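Local atomic coordinates of amorpha-4,11-diene synthase (Artemisia annua, PDB entry 4GAX), a protein that probably cyclises farnesyl diphosphate to sesquiterpenes, as a sesquiterpene synthase engineered for product specificity. Residues K307-A310 / L311-I315; I353-L356 / F357-Y361; N273-P276 / Y277-D280. One frame throughout, in Å; residues are numbered along the deposited sequence.

Interaction 1. Residues K307-A310 / L311-I315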
# COMPACT_ATOMS: atom_id res chain seq x y z
N LYS A 307 1.02 -14.26 7.15
CA LYS A 307 1.11 -15.71 7.00
C LYS A 307 0.78 -16.16 5.59
O LYS A 307 1.46 -17.01 5.02
CB LYS A 307 0.20 -16.41 8.01
CG LYS A 307 0.62 -16.16 9.46
CD LYS A 307 -0.38 -16.77 10.45
CE LYS A 307 0.09 -16.62 11.90
NZ LYS A 307 -0.89 -17.24 12.86
N VAL A 308 -0.29 -15.60 5.02
CA VAL A 308 -0.69 -15.97 3.67
C VAL A 308 0.39 -15.57 2.67
O VAL A 308 0.71 -16.34 1.75
CB VAL A 308 -2.06 -15.35 3.29
CG1 VAL A 308 -2.37 -15.58 1.83
CG2 VAL A 308 -3.16 -15.96 4.16
N ILE A 309 0.99 -14.39 2.85
CA ILE A 309 2.10 -13.99 1.98
C ILE A 309 3.30 -14.94 2.11
O ILE A 309 3.96 -15.28 1.11
CB ILE A 309 2.49 -12.50 2.21
CG1 ILE A 309 1.32 -11.61 1.80
CG2 ILE A 309 3.75 -12.13 1.43
CD1 ILE A 309 1.45 -10.14 2.25
N ALA A 310 3.58 -15.39 3.33
CA ALA A 310 4.64 -16.38 3.52
C ALA A 310 4.29 -17.68 2.79
O ALA A 310 5.17 -18.33 2.22
CB ALA A 310 4.88 -16.65 5.00
N LEU A 311 3.01 -18.04 2.79
CA LEU A 311 2.58 -19.29 2.12
C LEU A 311 2.65 -19.18 0.60
O LEU A 311 3.01 -20.14 -0.09
CB LEU A 311 1.16 -19.65 2.54
CG LEU A 311 0.98 -20.24 3.93
CD1 LEU A 311 -0.53 -20.34 4.20
CD2 LEU A 311 1.63 -21.63 3.99
N VAL A 312 2.30 -18.00 0.09
CA VAL A 312 2.38 -17.69 -1.33
C VAL A 312 3.83 -17.75 -1.81
O VAL A 312 4.13 -18.31 -2.86
CB VAL A 312 1.83 -16.26 -1.60
CG1 VAL A 312 2.24 -15.78 -2.98
CG2 VAL A 312 0.34 -16.24 -1.42
N THR A 313 4.71 -17.17 -1.01
CA THR A 313 6.13 -17.19 -1.31
C THR A 313 6.64 -18.62 -1.43
O THR A 313 7.36 -18.96 -2.37
CB THR A 313 6.91 -16.42 -0.22
OG1 THR A 313 6.43 -15.06 -0.15
CG2 THR A 313 8.40 -16.40 -0.53
N LEU A 314 6.25 -19.48 -0.48
CA LEU A 314 6.65 -20.89 -0.52
C LEU A 314 6.11 -21.55 -1.76
O LEU A 314 6.87 -22.19 -2.51
CB LEU A 314 6.11 -21.65 0.70
CG LEU A 314 6.84 -21.40 2.01
CD1 LEU A 314 5.93 -21.68 3.20
CD2 LEU A 314 8.06 -22.28 2.07
N ILE A 315 4.80 -21.41 -1.98
CA ILE A 315 4.13 -22.09 -3.09
C ILE A 315 4.68 -21.63 -4.45
O ILE A 315 4.90 -22.46 -5.34
CB ILE A 315 2.59 -21.92 -3.03
CG1 ILE A 315 2.03 -22.65 -1.81
CG2 ILE A 315 1.94 -22.50 -4.27
CD1 ILE A 315 0.55 -22.39 -1.59
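Thr313 turns its hydroxyl back along the helix and donates it to Ile309 O, one turn earlier, with OG1 2.8 Å from that oxygen. OG1 lies anti to its own carbonyl carbon, beside the backbone N (chi1 -58°), which puts it within reach. Ile309 O also accepts from Thr313 N at 2.9 Å. The two donors come from opposite faces of the carbonyl plane, so one residue grips this oxygen twice. A valine in place of this threonine would probably cost Ile309 O its hydroxyl donor, leaving the backbone N-H of the pair, and set a methyl against a carbonyl oxygen. Val312 sits on another side of the helix. Its CG2 rests 3.2 Å from Val308 O and meets Val308 CG1 at 4.3 Å, methyl to methyl. All of this lies on helix 299-322 of the terpene synthase metal-binding domain, just before the aspartate-rich DDIYD sequence, a form of the family's DDxxD motif. Leu311 and Leu314 each fold their CG beside the preceding turn. Leu311 CG is 3.4 Å from Lys307 O, and Leu314 CG is 3.5 Å from Ala310 O. Leu311 then faces helix 351-370, while Leu314 packs on Trp266 and Phe269 of helix 238-269.

Interaction 2. Residues I353-L356 / F357-Y361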
# COMPACT_ATOMS: atom_id res chain seq x y z
N ILE A 353 4.68 -28.21 3.64
CA ILE A 353 4.08 -26.97 3.19
C ILE A 353 2.56 -27.15 3.13
O ILE A 353 1.81 -26.23 3.42
CB ILE A 353 4.63 -26.53 1.81
CG1 ILE A 353 6.16 -26.38 1.87
CG2 ILE A 353 3.98 -25.22 1.35
CD1 ILE A 353 6.98 -27.70 1.85
N TYR A 354 2.12 -28.34 2.75
CA TYR A 354 0.69 -28.61 2.71
C TYR A 354 0.14 -28.54 4.13
O TYR A 354 -0.93 -27.98 4.35
CB TYR A 354 0.38 -29.97 2.08
CG TYR A 354 -1.09 -30.13 1.72
CD1 TYR A 354 -1.62 -29.51 0.59
CD2 TYR A 354 -1.95 -30.89 2.51
CE1 TYR A 354 -2.95 -29.65 0.25
CE2 TYR A 354 -3.29 -31.04 2.18
CZ TYR A 354 -3.79 -30.42 1.06
OH TYR A 354 -5.12 -30.56 0.73
N LYS A 355 0.89 -29.09 5.07
CA LYS A 355 0.52 -29.06 6.49
C LYS A 355 0.46 -27.64 7.06
O LYS A 355 -0.51 -27.28 7.74
CB LYS A 355 1.53 -29.88 7.30
CG LYS A 355 1.30 -29.86 8.81
CD LYS A 355 -0.02 -30.51 9.20
CE LYS A 355 -0.16 -30.61 10.73
NZ LYS A 355 -1.58 -30.55 11.17
N LEU A 356 1.49 -26.84 6.79
CA LEU A 356 1.49 -25.44 7.25
C LEU A 356 0.31 -24.69 6.65
O LEU A 356 -0.37 -23.93 7.35
CB LEU A 356 2.79 -24.73 6.85
CG LEU A 356 2.97 -23.32 7.43
CD1 LEU A 356 3.30 -23.39 8.92
CD2 LEU A 356 4.06 -22.56 6.68
N PHE A 357 0.09 -24.90 5.36
CA PHE A 357 -1.02 -24.27 4.64
C PHE A 357 -2.37 -24.68 5.24
O PHE A 357 -3.20 -23.82 5.55
CB PHE A 357 -0.94 -24.69 3.17
CG PHE A 357 -2.06 -24.18 2.31
CD1 PHE A 357 -1.90 -23.04 1.55
CD2 PHE A 357 -3.25 -24.89 2.20
CE1 PHE A 357 -2.92 -22.59 0.72
CE2 PHE A 357 -4.27 -24.43 1.38
CZ PHE A 357 -4.11 -23.28 0.65
N MET A 358 -2.60 -25.98 5.41
CA MET A 358 -3.88 -26.46 5.90
C MET A 358 -4.14 -25.99 7.34
O MET A 358 -5.25 -25.59 7.66
CB MET A 358 -3.98 -27.99 5.80
CG MET A 358 -4.30 -28.48 4.39
SD MET A 358 -5.95 -27.96 3.85
CE MET A 358 -5.60 -27.28 2.26
N ASP A 359 -3.10 -26.04 8.18
CA ASP A 359 -3.20 -25.58 9.58
C ASP A 359 -3.52 -24.10 9.63
O ASP A 359 -4.26 -23.63 10.50
CB ASP A 359 -1.89 -25.80 10.33
CG ASP A 359 -1.68 -27.24 10.77
OD1 ASP A 359 -2.58 -28.09 10.57
OD2 ASP A 359 -0.60 -27.53 11.34
N THR A 360 -2.92 -23.34 8.72
CA THR A 360 -3.11 -21.89 8.74
C THR A 360 -4.53 -21.52 8.32
O THR A 360 -5.22 -20.73 8.98
CB THR A 360 -2.08 -21.20 7.81
OG1 THR A 360 -0.74 -21.49 8.26
CG2 THR A 360 -2.29 -19.71 7.79
N TYR A 361 -5.00 -22.11 7.22
CA TYR A 361 -6.36 -21.82 6.78
C TYR A 361 -7.43 -22.43 7.68
O TYR A 361 -8.48 -21.83 7.88
CB TYR A 361 -6.58 -22.24 5.31
CG TYR A 361 -6.12 -21.16 4.38
CD1 TYR A 361 -6.93 -20.06 4.13
CD2 TYR A 361 -4.86 -21.21 3.81
CE1 TYR A 361 -6.50 -19.04 3.30
CE2 TYR A 361 -4.42 -20.19 2.96
CZ TYR A 361 -5.24 -19.12 2.71
OH TYR A 361 -4.83 -18.10 1.87
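Leu356 O is gripped twice by Thr360. The hydroxyl OG1 of Thr360 lies 2.6 Å from Leu356 O, and Thr360 N reaches the same oxygen at 3.0 Å. The donors approach from opposite faces of the carbonyl plane. Thr360 OG1 can do this because it stands beside its own backbone N (chi1 -61°). On the exposed side, Lys355 bends at its second torsion (chi2 64°) and meets Asp359 in a salt bridge. Lys355 NZ is 2.7 Å from Asp359 OD1, on the syn lone pair, with a weak second bond to OD2. Met358 crosses the Tyr354 ring with CG over one face. This CG makes a CH-pi contact 4.0 Å from the ring centroid and comes closest to Tyr354 CE2, at 3.5 Å. Met358 SD stands oblique to the ring at 4.9 Å from the centroid, a Met-aromatic contact. Tyr354 OH bonds to Ala334 O and Ser339 N, which should hold the ring in place. Phe357 has one face covered by Tyr361 CD2 and meets Trp338 edge-to-face. The pairs within 353-361 are i to i+4 contacts of one helix, with the salt bridge on its exposed side and the aromatic side chains buried. It is helix 351-370 of the all-helical terpene synthase fold.

Interaction 3. Residues N273-P276 / Y277-D280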
# COMPACT_ATOMS: atom_id res chain seq x y z
N ASN A 273 15.06 -26.43 6.92
CA ASN A 273 14.92 -27.88 6.86
C ASN A 273 13.68 -28.36 6.10
O ASN A 273 13.74 -29.35 5.37
CB ASN A 273 14.91 -28.46 8.27
CG ASN A 273 16.28 -28.47 8.91
OD1 ASN A 273 17.29 -28.67 8.23
ND2 ASN A 273 16.33 -28.24 10.22
N ASN A 274 12.57 -27.64 6.26
CA ASN A 274 11.30 -28.11 5.73
C ASN A 274 10.93 -27.53 4.36
O ASN A 274 9.98 -27.98 3.72
CB ASN A 274 10.18 -27.86 6.75
CG ASN A 274 10.33 -28.71 7.99
OD1 ASN A 274 10.44 -29.94 7.90
ND2 ASN A 274 10.38 -28.07 9.16
N ALA A 275 11.71 -26.55 3.92
CA ALA A 275 11.56 -26.00 2.57
C ALA A 275 12.87 -25.37 2.09
O ALA A 275 12.93 -24.16 1.89
CB ALA A 275 10.44 -24.98 2.53
N PRO A 276 13.91 -26.18 1.90
CA PRO A 276 15.24 -25.61 1.63
C PRO A 276 15.33 -24.97 0.24
O PRO A 276 16.26 -24.22 -0.05
CB PRO A 276 16.17 -26.82 1.74
CG PRO A 276 15.30 -27.97 1.34
CD PRO A 276 13.92 -27.66 1.84
N TYR A 277 14.35 -25.27 -0.60
CA TYR A 277 14.25 -24.64 -1.91
C TYR A 277 13.82 -23.17 -1.81
O TYR A 277 14.06 -22.39 -2.72
CB TYR A 277 13.26 -25.41 -2.78
CG TYR A 277 11.91 -25.59 -2.13
CD1 TYR A 277 10.95 -24.59 -2.23
CD2 TYR A 277 11.61 -26.73 -1.40
CE1 TYR A 277 9.73 -24.73 -1.63
CE2 TYR A 277 10.37 -26.88 -0.80
CZ TYR A 277 9.44 -25.87 -0.92
OH TYR A 277 8.21 -25.99 -0.33
N SER A 278 13.19 -22.80 -0.70
CA SER A 278 12.61 -21.45 -0.58
C SER A 278 13.40 -20.49 0.31
O SER A 278 14.51 -20.79 0.75
CB SER A 278 11.14 -21.52 -0.15
OG SER A 278 11.02 -22.27 1.05
N ARG A 279 12.78 -19.34 0.60
CA ARG A 279 13.44 -18.22 1.26
C ARG A 279 13.03 -18.06 2.72
O ARG A 279 11.92 -18.42 3.11
CB ARG A 279 13.08 -16.93 0.52
CG ARG A 279 13.17 -17.03 -0.99
CD ARG A 279 12.36 -15.94 -1.68
NE ARG A 279 12.44 -16.09 -3.13
CZ ARG A 279 11.78 -15.35 -4.01
NH1 ARG A 279 10.97 -14.38 -3.60
NH2 ARG A 279 11.93 -15.58 -5.31
N ASP A 280 13.93 -17.49 3.51
CA ASP A 280 13.64 -17.15 4.91
C ASP A 280 13.35 -15.64 4.96
O ASP A 280 14.27 -14.82 5.18
CB ASP A 280 14.84 -17.50 5.79
CG ASP A 280 14.56 -17.32 7.27
OD1 ASP A 280 13.38 -17.19 7.65
OD2 ASP A 280 15.54 -17.33 8.07
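Ser278 grips Ala275 O with two groups. The hydroxyl OG of Ser278 lies 2.8 Å from Ala275 O, and Ser278 N donates to the same oxygen at 2.9 Å. Both come from the same face of the carbonyl plane. The backbone N-H stands above that plane, 48° out of it, and does not use a lone pair; OG is tilted less. Ser278 OG lies between the backbone N and the carbonyl carbon (chi1 55°), and this folds it back over the turn. Tyr277 has the same first torsion setting, and its ring swings over Ala275. Ala275 C lies 3.9 Å above the ring plane, offset toward the rim. The methyl Ala275 CB makes an off-centre CH-pi contact with the ring, with Tyr277 CZ 3.7 Å away. Pro276 approaches from the same side of the ring but farther out, its CD 4.1 Å from Tyr277 CD2.

Further out, Tyr277 also meets the ring of Tyr322, with their planes at about 30°. The chain leading in is tied down by Asn274, whose ND2 bonds to Phe269 O. The chain leading out is tied by Asp280, whose OD1 accepts from Trp266 NE1. Between these ties, Arg279 makes a long, weak ion pair with Asp317 of the aspartate-rich motif. The backbone from Ala275 to Ser278 is a type I beta turn. Its first carbonyl is held by the usual main-chain bond and by a serine hydroxyl as well. It turns the chain out of short helix 271-274 toward helix 282-292 of the terpene synthase metal-binding domain.

How the interactions relate
The three contacts lie on one side of the chain's centre and touch each other. Interactions 1 and 2 are nearest, with centres about 10 Å apart. Helices 299-322 and 351-370 pack side by side there: Leu311 CD2 lies 3.7 Å from Leu356 CD2, and Val308 CG1 lies 3.5 Å from Tyr361 OH. Interaction 3 covers the far end of interaction 1, with centres about 12 Å apart; Leu314 CD2 is 3.6 Å from Ala275 CB. It also meets the start of interaction 2, where Ile353 CD1 lies 3.5 Å from Asn274 O. Interaction 1 runs straight into the DDIYD sequence, which by family resemblance probably binds magnesium at the active site.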